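Local coordinates for protein restriction endonuclease (Mycobacterium sp., PDB 4F0Q) that cleaves DNA carrying methylated cytosine, acting as a tetrameric, modification-dependent restriction endonuclease that binds magnesium, at residues Arg140-Thr145 / Pro154-Phe159; Glu310-Ser315 / Pro405-Ala410; Arg379-Val384 / Arg448-Val453. All blocks are in the same frame, centred on the assembly; numbering follows the deposited sequence.

Contact 1 lies in the N-terminal part of the chain, probably the DNA-recognising part, about 29 Å from contact 2 and 40 Å from contact 3, measured between centres. Contacts 2 and 3 belong to the nuclease part and share one sheet, in which strands 406-409 and 381-387 are neighbours: the backbone of Val407 probably hydrogen-bonds to Gly383, and Phe312 packs on Ile382. Contacts 1 and 2 are both buried, yet contact 1 turns on a polar histidine bond whereas contact 2 is wholly aliphatic and aromatic. Contact 3, only partly buried and farther from the chain's centre, sets an aromatic rim against a carboxylate that is salt-bridged to Arg378. All three also touch the same second subunit.

Contact 1 (Arg140-Thr145 / Pro154-Phe159)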
ATOM      1  N   ARG A 140      16.316  24.622  14.105  1.00 13.74           N
ATOM      2  CA  ARG A 140      15.423  25.767  14.256  1.00 12.29           C
ATOM      3  C   ARG A 140      15.210  26.501  12.928  1.00 14.02           C
ATOM      4  O   ARG A 140      14.120  27.004  12.654  1.00 11.85           O
ATOM      5  CB  ARG A 140      15.975  26.725  15.316  1.00 13.84           C
ATOM      6  CG  ARG A 140      15.278  28.076  15.384  1.00 13.63           C
ATOM      7  CD  ARG A 140      13.808  27.945  15.752  1.00 14.35           C
ATOM      8  NE  ARG A 140      13.151  29.248  15.776  1.00 15.72           N
ATOM      9  CZ  ARG A 140      12.566  29.811  14.724  1.00 11.46           C
ATOM     10  NH1 ARG A 140      12.543  29.182  13.556  1.00 16.06           N
ATOM     11  NH2 ARG A 140      11.998  31.003  14.840  1.00 10.19           N
ATOM     12  N   LEU A 141      16.250  26.544  12.101  1.00 13.65           N
ATOM     13  CA  LEU A 141      16.205  27.304  10.854  1.00 14.54           C
ATOM     14  C   LEU A 141      15.862  26.454   9.630  1.00 15.69           C
ATOM     15  O   LEU A 141      15.359  26.969   8.632  1.00 13.71           O
ATOM     16  CB  LEU A 141      17.527  28.043  10.634  1.00 14.36           C
ATOM     17  CG  LEU A 141      17.836  29.151  11.640  1.00 14.22           C
ATOM     18  CD1 LEU A 141      19.196  29.769  11.360  1.00 13.23           C
ATOM     19  CD2 LEU A 141      16.746  30.213  11.615  1.00 13.39           C
ATOM     20  N   HIS A 142      16.134  25.156   9.707  1.00 16.22           N
ATOM     21  CA  HIS A 142      15.788  24.240   8.626  1.00 12.15           C
ATOM     22  C   HIS A 142      14.290  23.963   8.627  1.00 15.27           C
ATOM     23  O   HIS A 142      13.746  23.405   7.673  1.00 15.12           O
ATOM     24  CB  HIS A 142      16.582  22.939   8.738  1.00 12.38           C
ATOM     25  CG  HIS A 142      17.993  23.053   8.253  1.00  9.92           C
ATOM     26  ND1 HIS A 142      18.457  22.376   7.147  1.00 13.15           N
ATOM     27  CD2 HIS A 142      19.040  23.775   8.718  1.00 13.40           C
ATOM     28  CE1 HIS A 142      19.730  22.669   6.954  1.00 12.58           C
ATOM     29  NE2 HIS A 142      20.108  23.517   7.893  1.00 12.76           N
ATOM     30  N   ALA A 143      13.632  24.357   9.711  1.00 17.36           N
ATOM     31  CA  ALA A 143      12.182  24.311   9.793  1.00 17.17           C
ATOM     32  C   ALA A 143      11.650  25.718  10.038  1.00 17.39           C
ATOM     33  O   ALA A 143      10.632  25.901  10.705  1.00 17.99           O
ATOM     34  CB  ALA A 143      11.738  23.368  10.896  1.00 17.48           C
ATOM     35  N   GLY A 144      12.356  26.707   9.495  1.00 17.15           N
ATOM     36  CA  GLY A 144      11.964  28.098   9.626  1.00 16.09           C
ATOM     37  C   GLY A 144      10.583  28.363   9.057  1.00 17.13           C
ATOM     38  O   GLY A 144      10.239  27.868   7.984  1.00 16.70           O
ATOM     39  N   THR A 145       9.793  29.149   9.779  1.00 18.00           N
ATOM     40  CA  THR A 145       8.403  29.391   9.403  1.00 18.01           C
ATOM     41  C   THR A 145       8.258  30.421   8.288  1.00 15.83           C
ATOM     42  O   THR A 145       7.169  30.606   7.749  1.00 17.55           O
ATOM     43  CB  THR A 145       7.563  29.839  10.611  1.00 14.51           C
ATOM     44  OG1 THR A 145       8.088  31.065  11.133  1.00 20.14           O
ATOM     45  CG2 THR A 145       7.591  28.775  11.698  1.00 14.73           C
ATOM     46  N   PRO A 154      21.973  27.197   7.928  1.00 15.42           N
ATOM     47  CA  PRO A 154      23.278  26.705   7.475  1.00 13.18           C
ATOM     48  C   PRO A 154      23.178  25.340   6.799  1.00 13.77           C
ATOM     49  O   PRO A 154      22.706  24.384   7.415  1.00 18.98           O
ATOM     50  CB  PRO A 154      24.078  26.596   8.775  1.00 12.55           C
ATOM     51  CG  PRO A 154      23.052  26.381   9.831  1.00 14.44           C
ATOM     52  CD  PRO A 154      21.839  27.151   9.396  1.00 13.15           C
ATOM     53  N   PRO A 155      23.616  25.253   5.535  1.00 14.32           N
ATOM     54  CA  PRO A 155      23.626  23.996   4.779  1.00 17.16           C
ATOM     55  C   PRO A 155      24.480  22.932   5.457  1.00 13.36           C
ATOM     56  O   PRO A 155      25.543  23.247   5.989  1.00 15.25           O
ATOM     57  CB  PRO A 155      24.257  24.398   3.443  1.00 15.21           C
ATOM     58  CG  PRO A 155      23.993  25.857   3.323  1.00 16.82           C
ATOM     59  CD  PRO A 155      24.068  26.392   4.719  1.00 15.27           C
ATOM     60  N   LEU A 156      24.015  21.688   5.439  1.00 17.12           N
ATOM     61  CA  LEU A 156      24.780  20.585   6.012  1.00 18.91           C
ATOM     62  C   LEU A 156      25.590  19.855   4.947  1.00 16.05           C
ATOM     63  O   LEU A 156      25.091  18.947   4.281  1.00 16.97           O
ATOM     64  CB  LEU A 156      23.865  19.606   6.756  1.00 20.27           C
ATOM     65  CG  LEU A 156      23.684  19.834   8.260  1.00 15.13           C
ATOM     66  CD1 LEU A 156      23.004  21.168   8.545  1.00 13.56           C
ATOM     67  CD2 LEU A 156      22.906  18.688   8.886  1.00 14.47           C
ATOM     68  N   PHE A 157      26.845  20.266   4.792  1.00 17.33           N
ATOM     69  CA  PHE A 157      27.757  19.631   3.850  1.00 17.70           C
ATOM     70  C   PHE A 157      28.290  18.328   4.427  1.00 16.52           C
ATOM     71  O   PHE A 157      29.054  18.331   5.392  1.00 17.31           O
ATOM     72  CB  PHE A 157      28.914  20.571   3.505  1.00 13.64           C
ATOM     73  CG  PHE A 157      28.583  21.572   2.438  1.00 17.43           C
ATOM     74  CD1 PHE A 157      27.542  22.470   2.608  1.00 17.33           C
ATOM     75  CD2 PHE A 157      29.317  21.619   1.265  1.00 21.75           C
ATOM     76  CE1 PHE A 157      27.236  23.390   1.625  1.00 21.52           C
ATOM     77  CE2 PHE A 157      29.018  22.542   0.280  1.00 21.84           C
ATOM     78  CZ  PHE A 157      27.976  23.428   0.460  1.00 24.05           C
ATOM     79  N   LEU A 158      27.878  17.216   3.830  1.00 13.65           N
ATOM     80  CA  LEU A 158      28.243  15.902   4.339  1.00 15.98           C
ATOM     81  C   LEU A 158      29.569  15.409   3.772  1.00 15.63           C
ATOM     82  O   LEU A 158      29.845  15.560   2.585  1.00 13.97           O
ATOM     83  CB  LEU A 158      27.134  14.891   4.043  1.00 13.99           C
ATOM     84  CG  LEU A 158      25.750  15.271   4.573  1.00 15.77           C
ATOM     85  CD1 LEU A 158      24.716  14.224   4.196  1.00 14.13           C
ATOM     86  CD2 LEU A 158      25.790  15.473   6.080  1.00 19.15           C
ATOM     87  N   PHE A 159      30.387  14.827   4.641  1.00 17.95           N
ATOM     88  CA  PHE A 159      31.637  14.203   4.232  1.00 15.93           C
ATOM     89  C   PHE A 159      31.796  12.871   4.952  1.00 15.68           C
ATOM     90  O   PHE A 159      31.307  12.706   6.068  1.00 17.80           O
ATOM     91  CB  PHE A 159      32.828  15.109   4.552  1.00 16.19           C
ATOM     92  CG  PHE A 159      32.824  16.409   3.801  1.00 15.96           C
ATOM     93  CD1 PHE A 159      33.398  16.499   2.543  1.00 17.18           C
ATOM     94  CD2 PHE A 159      32.252  17.543   4.354  1.00 15.48           C
ATOM     95  CE1 PHE A 159      33.397  17.693   1.850  1.00 14.37           C
ATOM     96  CE2 PHE A 159      32.248  18.740   3.665  1.00 15.44           C
ATOM     97  CZ  PHE A 159      32.821  18.815   2.411  1.00 17.53           C
TER
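In the AspBHI-type N-terminal region, the end of helix 130-142 packs against the approach to strand 156-166, with the short helix 147-150 in the intervening chain: His142, in the last helical turn, meets Pro154, in the lead-in to the strand, and Leu156, its first residue. The imidazole NE2 gives its hydrogen to Pro154 O at 2.8 Å, with an N-H...O angle of 155°. The oxygen lies almost in the ring plane, at the imidazole edge, whereas NE2 stands well above the carbonyl plane, 46° out of it. Histidine suits this buried place because its N-H satisfies the Pro154 carbonyl. With CG anti to its own carbonyl carbon (chi1 -78°), His142 sends its ring beyond the helix end to the incoming chain.

This family region falls in the PUA clan, and in MspJI it probably reads the modified base. Within its large mixed sheet, strand 156-166 runs between strands 85-89 and 175-193, so the histidine ties the end of the helix to the chain entering a strand that has neighbours on both edges.

Leu156 adds an apolar neighbour: its CD1 meets the imidazole obliquely, 3.8 Å from His142 NE2 and 3.9 Å from His142 CE1. The proline ring offers apolar surface to Leu141, whose CD1 rests 4.2 Å from Pro154 CD. Leu156 also packs on Leu208 of strand 200-210, and His142 on Ile183 of strand 175-193.

Contact 2 (Glu310-Ser315 / Pro405-Ala410); sequences EVFRES and PVVLIA
Val407, on strand 406-409, meets the ring of Phe312, from helix 297-314, and can be followed outward from its branch point. Its CB already lies 4.2 Å from Phe312 CZ. One methyl, CG1, is anti to the backbone N (chi1 178°), which leaves the other, CG2, anti to the carbonyl carbon and turned to the phenyl ring. There Val407 CG2 sits 3.6 Å from Phe312 CZ and 3.7 Å from Phe312 CE1, approaching the ring obliquely while the two side chains slide past each other in opposite directions. A branched residue suits a strand here because it presents a compact methyl; the phenylalanine supplies the reach from the helix.

Two residues further along the strand, Ile409 meets Val311 tip to tip, with CD1 of Ile409 3.8 Å from CG2 of Val311. No hydrogen bond crosses the contact, as befits four buried apolar side chains. Arg313 and Glu310 pair with each other on the helix, Arg313 NH2 lying 3.0 Å from Glu310 OE2.

Tyr319 lies nearly parallel to the Phe312 ring. Val406 O hydrogen-bonds to Thr348 of the second subunit. Val406 and Leu408 pack on Ile399 of helix 393-401, while Val407 and Ile409 pack on helix 297-314, so this strand, outermost within this chain in the nuclease sheet, is held between two helices, as expected of a PD-(D/E)XK core.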
ATOM      1  N   GLU A 310       9.533  -3.772  13.158  1.00 19.34           N
ATOM      2  CA  GLU A 310      10.627  -2.835  13.397  1.00 18.86           C
ATOM      3  C   GLU A 310      11.063  -2.122  12.114  1.00 20.73           C
ATOM      4  O   GLU A 310      11.243  -0.901  12.096  1.00 21.67           O
ATOM      5  CB  GLU A 310      11.819  -3.556  14.033  1.00 19.21           C
ATOM      6  CG  GLU A 310      13.000  -2.651  14.348  1.00 23.97           C
ATOM      7  CD  GLU A 310      12.695  -1.640  15.439  1.00 28.95           C
ATOM      8  OE1 GLU A 310      11.809  -1.912  16.278  1.00 25.10           O
ATOM      9  OE2 GLU A 310      13.342  -0.570  15.457  1.00 34.48           O
ATOM     10  N   VAL A 311      11.227  -2.897  11.046  1.00 19.08           N
ATOM     11  CA  VAL A 311      11.630  -2.366   9.749  1.00 24.62           C
ATOM     12  C   VAL A 311      10.615  -1.351   9.238  1.00 25.89           C
ATOM     13  O   VAL A 311      10.984  -0.300   8.715  1.00 28.70           O
ATOM     14  CB  VAL A 311      11.814  -3.495   8.710  1.00 24.66           C
ATOM     15  CG1 VAL A 311      11.949  -2.929   7.308  1.00 28.13           C
ATOM     16  CG2 VAL A 311      13.025  -4.347   9.058  1.00 18.59           C
ATOM     17  N   PHE A 312       9.334  -1.662   9.404  1.00 23.45           N
ATOM     18  CA  PHE A 312       8.285  -0.735   9.001  1.00 22.42           C
ATOM     19  C   PHE A 312       8.253   0.533   9.850  1.00 26.09           C
ATOM     20  O   PHE A 312       8.106   1.629   9.313  1.00 29.57           O
ATOM     21  CB  PHE A 312       6.914  -1.415   8.985  1.00 19.04           C
ATOM     22  CG  PHE A 312       6.678  -2.266   7.769  1.00 21.22           C
ATOM     23  CD1 PHE A 312       6.649  -1.695   6.505  1.00 19.63           C
ATOM     24  CD2 PHE A 312       6.477  -3.631   7.888  1.00 19.83           C
ATOM     25  CE1 PHE A 312       6.429  -2.471   5.383  1.00 18.76           C
ATOM     26  CE2 PHE A 312       6.258  -4.413   6.770  1.00 20.81           C
ATOM     27  CZ  PHE A 312       6.234  -3.832   5.516  1.00 23.79           C
ATOM     28  N   ARG A 313       8.402   0.392  11.164  1.00 25.59           N
ATOM     29  CA  ARG A 313       8.407   1.568  12.029  1.00 24.76           C
ATOM     30  C   ARG A 313       9.637   2.435  11.799  1.00 29.02           C
ATOM     31  O   ARG A 313       9.633   3.626  12.105  1.00 28.98           O
ATOM     32  CB  ARG A 313       8.313   1.177  13.505  1.00 25.81           C
ATOM     33  CG  ARG A 313       9.641   1.091  14.246  1.00 26.54           C
ATOM     34  CD  ARG A 313       9.450   1.256  15.729  1.00 31.29           C
ATOM     35  NE  ARG A 313      10.654   0.919  16.487  1.00 32.59           N
ATOM     36  CZ  ARG A 313      11.572   1.795  16.884  1.00 32.05           C
ATOM     37  NH1 ARG A 313      11.439   3.075  16.580  1.00 36.00           N
ATOM     38  NH2 ARG A 313      12.622   1.391  17.588  1.00 28.51           N
ATOM     39  N   GLU A 314      10.690   1.829  11.264  1.00 31.50           N
ATOM     40  CA  GLU A 314      11.936   2.544  11.010  1.00 30.95           C
ATOM     41  C   GLU A 314      11.739   3.593   9.921  1.00 35.56           C
ATOM     42  O   GLU A 314      12.442   4.604   9.880  1.00 39.12           O
ATOM     43  CB  GLU A 314      13.052   1.566  10.618  1.00 35.27           C
ATOM     44  CG  GLU A 314      14.420   2.209  10.403  1.00 44.27           C
ATOM     45  CD  GLU A 314      15.070   2.677  11.695  1.00 48.83           C
ATOM     46  OE1 GLU A 314      14.595   2.283  12.780  1.00 45.92           O
ATOM     47  OE2 GLU A 314      16.054   3.443  11.624  1.00 51.15           O
ATOM     48  N   SER A 315      10.772   3.345   9.043  1.00 37.98           N
ATOM     49  CA  SER A 315      10.459   4.264   7.958  1.00 40.98           C
ATOM     50  C   SER A 315       9.363   5.243   8.363  1.00 37.17           C
ATOM     51  O   SER A 315       8.821   5.960   7.522  1.00 36.31           O
ATOM     52  CB  SER A 315      10.016   3.486   6.719  1.00 39.96           C
ATOM     53  OG  SER A 315      11.005   2.555   6.319  1.00 40.15           O
ATOM     54  N   PRO A 405       4.415  -5.456  -4.905  1.00 22.55           N
ATOM     55  CA  PRO A 405       4.456  -4.696  -3.652  1.00 21.72           C
ATOM     56  C   PRO A 405       4.883  -5.563  -2.471  1.00 21.85           C
ATOM     57  O   PRO A 405       4.078  -5.828  -1.579  1.00 23.46           O
ATOM     58  CB  PRO A 405       3.006  -4.253  -3.472  1.00 18.52           C
ATOM     59  CG  PRO A 405       2.208  -5.305  -4.158  1.00 21.70           C
ATOM     60  CD  PRO A 405       3.033  -5.738  -5.337  1.00 22.87           C
ATOM     61  N   VAL A 406       6.139  -5.994  -2.470  1.00 22.94           N
ATOM     62  CA  VAL A 406       6.651  -6.837  -1.397  1.00 18.54           C
ATOM     63  C   VAL A 406       7.964  -6.295  -0.836  1.00 16.58           C
ATOM     64  O   VAL A 406       8.898  -5.997  -1.581  1.00 23.46           O
ATOM     65  CB  VAL A 406       6.828  -8.303  -1.864  1.00 19.57           C
ATOM     66  CG1 VAL A 406       7.590  -8.363  -3.182  1.00 19.16           C
ATOM     67  CG2 VAL A 406       7.521  -9.133  -0.792  1.00 18.47           C
ATOM     68  N   VAL A 407       8.020  -6.152   0.483  1.00 17.85           N
ATOM     69  CA  VAL A 407       9.230  -5.698   1.156  1.00 17.51           C
ATOM     70  C   VAL A 407      10.178  -6.872   1.366  1.00 17.36           C
ATOM     71  O   VAL A 407       9.788  -7.906   1.906  1.00 18.08           O
ATOM     72  CB  VAL A 407       8.905  -5.050   2.515  1.00 18.70           C
ATOM     73  CG1 VAL A 407      10.183  -4.630   3.224  1.00 17.72           C
ATOM     74  CG2 VAL A 407       7.977  -3.861   2.328  1.00 18.96           C
ATOM     75  N   LEU A 408      11.424  -6.709   0.933  1.00 17.54           N
ATOM     76  CA  LEU A 408      12.414  -7.773   1.044  1.00 16.24           C
ATOM     77  C   LEU A 408      13.321  -7.582   2.254  1.00 15.03           C
ATOM     78  O   LEU A 408      13.966  -6.546   2.403  1.00 20.57           O
ATOM     79  CB  LEU A 408      13.259  -7.858  -0.228  1.00 17.44           C
ATOM     80  CG  LEU A 408      12.520  -8.198  -1.522  1.00 19.93           C
ATOM     81  CD1 LEU A 408      13.502  -8.357  -2.673  1.00 19.81           C
ATOM     82  CD2 LEU A 408      11.682  -9.456  -1.349  1.00 17.41           C
ATOM     83  N   ILE A 409      13.363  -8.592   3.116  1.00 14.82           N
ATOM     84  CA  ILE A 409      14.253  -8.587   4.271  1.00 14.04           C
ATOM     85  C   ILE A 409      15.161  -9.813   4.239  1.00 18.31           C
ATOM     86  O   ILE A 409      14.768 -10.906   4.656  1.00 17.65           O
ATOM     87  CB  ILE A 409      13.469  -8.554   5.597  1.00 16.19           C
ATOM     88  CG1 ILE A 409      12.492  -7.376   5.611  1.00 18.10           C
ATOM     89  CG2 ILE A 409      14.424  -8.471   6.779  1.00 17.40           C
ATOM     90  CD1 ILE A 409      11.729  -7.223   6.909  1.00 17.36           C
ATOM     91  N   ALA A 410      16.376  -9.624   3.731  1.00 16.93           N
ATOM     92  CA  ALA A 410      17.339 -10.710   3.609  1.00 18.21           C
ATOM     93  C   ALA A 410      18.231 -10.808   4.843  1.00 20.60           C
ATOM     94  O   ALA A 410      17.936 -10.212   5.879  1.00 18.20           O
ATOM     95  CB  ALA A 410      18.181 -10.535   2.353  1.00 20.85           C
TER

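Contact 3 (Arg379-Val384 / Arg448-Val453)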
ATOM      1  N   ARG A 379      -5.477  -5.657  -3.761  1.00 30.97           N
ATOM      2  CA  ARG A 379      -5.214  -4.224  -3.764  1.00 34.12           C
ATOM      3  C   ARG A 379      -5.418  -3.660  -2.361  1.00 31.62           C
ATOM      4  O   ARG A 379      -6.399  -3.978  -1.688  1.00 28.88           O
ATOM      5  CB  ARG A 379      -6.102  -3.498  -4.774  1.00 30.79           C
ATOM      6  CG  ARG A 379      -7.576  -3.804  -4.637  1.00 32.73           C
ATOM      7  CD  ARG A 379      -8.395  -2.982  -5.608  1.00 37.88           C
ATOM      8  NE  ARG A 379      -9.761  -3.480  -5.704  1.00 35.83           N
ATOM      9  CZ  ARG A 379     -10.694  -2.956  -6.490  1.00 32.81           C
ATOM     10  NH1 ARG A 379     -10.414  -1.908  -7.251  1.00 27.50           N
ATOM     11  NH2 ARG A 379     -11.910  -3.483  -6.512  1.00 38.57           N
ATOM     12  N   GLY A 380      -4.477  -2.833  -1.923  1.00 31.45           N
ATOM     13  CA  GLY A 380      -4.510  -2.296  -0.577  1.00 27.78           C
ATOM     14  C   GLY A 380      -3.762  -3.190   0.389  1.00 25.21           C
ATOM     15  O   GLY A 380      -3.734  -2.938   1.591  1.00 28.14           O
ATOM     16  N   TRP A 381      -3.160  -4.249  -0.145  1.00 28.72           N
ATOM     17  CA  TRP A 381      -2.350  -5.158   0.653  1.00 25.80           C
ATOM     18  C   TRP A 381      -0.891  -5.071   0.232  1.00 24.49           C
ATOM     19  O   TRP A 381      -0.588  -4.858  -0.942  1.00 23.10           O
ATOM     20  CB  TRP A 381      -2.832  -6.601   0.494  1.00 24.66           C
ATOM     21  CG  TRP A 381      -4.144  -6.899   1.152  1.00 19.59           C
ATOM     22  CD1 TRP A 381      -5.034  -5.997   1.657  1.00 22.33           C
ATOM     23  CD2 TRP A 381      -4.709  -8.193   1.383  1.00 19.51           C
ATOM     24  NE1 TRP A 381      -6.122  -6.650   2.183  1.00 22.26           N
ATOM     25  CE2 TRP A 381      -5.946  -8.001   2.029  1.00 25.93           C
ATOM     26  CE3 TRP A 381      -4.291  -9.498   1.103  1.00 20.22           C
ATOM     27  CZ2 TRP A 381      -6.767  -9.062   2.400  1.00 27.56           C
ATOM     28  CZ3 TRP A 381      -5.109 -10.551   1.473  1.00 22.41           C
ATOM     29  CH2 TRP A 381      -6.332 -10.327   2.114  1.00 25.93           C
ATOM     30  N   ILE A 382       0.011  -5.230   1.193  1.00 24.32           N
ATOM     31  CA  ILE A 382       1.432  -5.329   0.886  1.00 22.78           C
ATOM     32  C   ILE A 382       1.999  -6.599   1.502  1.00 21.74           C
ATOM     33  O   ILE A 382       1.391  -7.188   2.393  1.00 21.89           O
ATOM     34  CB  ILE A 382       2.229  -4.115   1.401  1.00 30.21           C
ATOM     35  CG1 ILE A 382       2.221  -4.078   2.930  1.00 27.19           C
ATOM     36  CG2 ILE A 382       1.676  -2.821   0.817  1.00 38.62           C
ATOM     37  CD1 ILE A 382       3.213  -3.105   3.519  1.00 26.82           C
ATOM     38  N   GLY A 383       3.163  -7.021   1.024  1.00 21.32           N
ATOM     39  CA  GLY A 383       3.790  -8.223   1.536  1.00 21.32           C
ATOM     40  C   GLY A 383       5.139  -7.947   2.167  1.00 20.27           C
ATOM     41  O   GLY A 383       5.682  -6.852   2.032  1.00 23.59           O
ATOM     42  N   VAL A 384       5.673  -8.941   2.868  1.00 22.36           N
ATOM     43  CA  VAL A 384       7.018  -8.851   3.423  1.00 17.66           C
ATOM     44  C   VAL A 384       7.637 -10.243   3.561  1.00 18.12           C
ATOM     45  O   VAL A 384       7.030 -11.153   4.123  1.00 22.50           O
ATOM     46  CB  VAL A 384       7.042  -8.092   4.773  1.00 18.29           C
ATOM     47  CG1 VAL A 384       6.008  -8.656   5.736  1.00 20.40           C
ATOM     48  CG2 VAL A 384       8.437  -8.121   5.384  1.00 17.33           C
ATOM     49  N   ARG A 448      -7.826 -16.224  12.177  1.00 22.52           N
ATOM     50  CA  ARG A 448      -8.654 -15.187  11.577  1.00 23.06           C
ATOM     51  C   ARG A 448      -8.214 -14.877  10.152  1.00 24.37           C
ATOM     52  O   ARG A 448      -7.062 -15.107   9.782  1.00 23.13           O
ATOM     53  CB  ARG A 448      -8.598 -13.909  12.416  1.00 21.44           C
ATOM     54  CG  ARG A 448      -8.896 -14.108  13.890  1.00 25.96           C
ATOM     55  CD  ARG A 448      -8.887 -12.777  14.624  1.00 25.70           C
ATOM     56  NE  ARG A 448      -8.991 -12.941  16.070  1.00 28.69           N
ATOM     57  CZ  ARG A 448      -8.981 -11.932  16.936  1.00 24.48           C
ATOM     58  NH1 ARG A 448      -8.873 -10.684  16.502  1.00 30.34           N
ATOM     59  NH2 ARG A 448      -9.079 -12.171  18.237  1.00 27.21           N
ATOM     60  N   ARG A 449      -9.142 -14.356   9.354  1.00 22.55           N
ATOM     61  CA  ARG A 449      -8.828 -13.891   8.011  1.00 22.92           C
ATOM     62  C   ARG A 449      -7.918 -12.672   8.108  1.00 26.45           C
ATOM     63  O   ARG A 449      -8.012 -11.908   9.067  1.00 26.15           O
ATOM     64  CB  ARG A 449     -10.110 -13.517   7.266  1.00 26.86           C
ATOM     65  CG  ARG A 449     -11.095 -14.657   7.074  1.00 29.12           C
ATOM     66  CD  ARG A 449     -12.345 -14.166   6.357  1.00 44.13           C
ATOM     67  NE  ARG A 449     -13.274 -15.249   6.048  1.00 52.20           N
ATOM     68  CZ  ARG A 449     -14.438 -15.080   5.428  1.00 50.92           C
ATOM     69  NH1 ARG A 449     -14.819 -13.867   5.048  1.00 49.31           N
ATOM     70  NH2 ARG A 449     -15.221 -16.123   5.186  1.00 39.58           N
ATOM     71  N   PRO A 450      -7.029 -12.490   7.118  1.00 26.28           N
ATOM     72  CA  PRO A 450      -6.133 -11.329   7.087  1.00 26.02           C
ATOM     73  C   PRO A 450      -6.902 -10.011   7.162  1.00 28.13           C
ATOM     74  O   PRO A 450      -6.483  -9.098   7.872  1.00 28.37           O
ATOM     75  CB  PRO A 450      -5.444 -11.461   5.727  1.00 24.56           C
ATOM     76  CG  PRO A 450      -5.461 -12.921   5.448  1.00 23.48           C
ATOM     77  CD  PRO A 450      -6.762 -13.421   6.007  1.00 27.70           C
ATOM     78  N   GLU A 451      -8.019  -9.935   6.445  1.00 30.59           N
ATOM     79  CA  GLU A 451      -8.867  -8.745   6.431  1.00 31.77           C
ATOM     80  C   GLU A 451      -9.248  -8.296   7.841  1.00 24.55           C
ATOM     81  O   GLU A 451      -9.274  -7.099   8.142  1.00 31.23           O
ATOM     82  CB  GLU A 451     -10.135  -9.009   5.610  1.00 33.10           C
ATOM     83  CG  GLU A 451      -9.891  -9.329   4.136  1.00 38.62           C
ATOM     84  CD  GLU A 451      -9.481 -10.773   3.895  1.00 32.55           C
ATOM     85  OE1 GLU A 451      -9.320 -11.525   4.878  1.00 31.45           O
ATOM     86  OE2 GLU A 451      -9.323 -11.158   2.717  1.00 30.73           O
ATOM     87  N   GLU A 452      -9.517  -9.267   8.710  1.00 25.30           N
ATOM     88  CA  GLU A 452      -9.915  -8.993  10.087  1.00 23.48           C
ATOM     89  C   GLU A 452      -8.889  -8.154  10.853  1.00 26.31           C
ATOM     90  O   GLU A 452      -9.204  -7.593  11.904  1.00 26.09           O
ATOM     91  CB  GLU A 452     -10.201 -10.300  10.835  1.00 22.45           C
ATOM     92  CG  GLU A 452     -11.318 -11.136  10.221  1.00 27.47           C
ATOM     93  CD  GLU A 452     -11.568 -12.437  10.968  1.00 28.09           C
ATOM     94  OE1 GLU A 452     -11.683 -12.404  12.213  1.00 24.18           O
ATOM     95  OE2 GLU A 452     -11.649 -13.495  10.310  1.00 29.45           O
ATOM     96  N   VAL A 453      -7.672  -8.054  10.321  1.00 28.93           N
ATOM     97  CA  VAL A 453      -6.632  -7.242  10.951  1.00 24.24           C
ATOM     98  C   VAL A 453      -7.025  -5.764  10.974  1.00 25.19           C
ATOM     99  O   VAL A 453      -6.452  -4.973  11.723  1.00 26.84           O
ATOM    100  CB  VAL A 453      -5.261  -7.412  10.255  1.00 21.70           C
ATOM    101  CG1 VAL A 453      -5.145  -6.479   9.058  1.00 21.02           C
ATOM    102  CG2 VAL A 453      -4.129  -7.154  11.237  1.00 23.22           C
TER
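Trp381 and Glu451 cross obliquely, the six-membered end of the indole meeting the carboxylate with the two planes 62° apart. Glu451 OE2 lies at the ring's edge, near its plane, 3.2 Å from Trp381 CH2 and 3.3 Å from Trp381 CZ2. An aromatic rim carries slightly positive C-H groups, so a carboxylate oxygen is probably welcome there, although its stronger partner is the salt-bridged Arg378. The first torsion of Glu451 lays its CG 3.6 Å from Trp381 CZ2, and a bend at the second (chi2 80°) carries the carboxylate to the ring edge. Trp381 keeps CG anti to the carbonyl carbon (chi1 -71°) and sends the indole out from the strand towards the C-terminal tail. Pro450 completes the fit, its CB 3.9 Å from Trp381 CH2; as a rigid residue it suits the entry to the 3-10 segment that begins at Glu451.

Glu452, within that segment, reaches back with OE2 to accept from Arg449 N at 2.8 Å. Gln403 of the second subunit packs on Trp381 and Glu451. Strand 381-387 pairs in parallel with strand 347-357, which carries the magnesium-site residues Gln355 and Ala356; the tail thus packs against the central sheet of a PD-(D/E)XK nuclease fold.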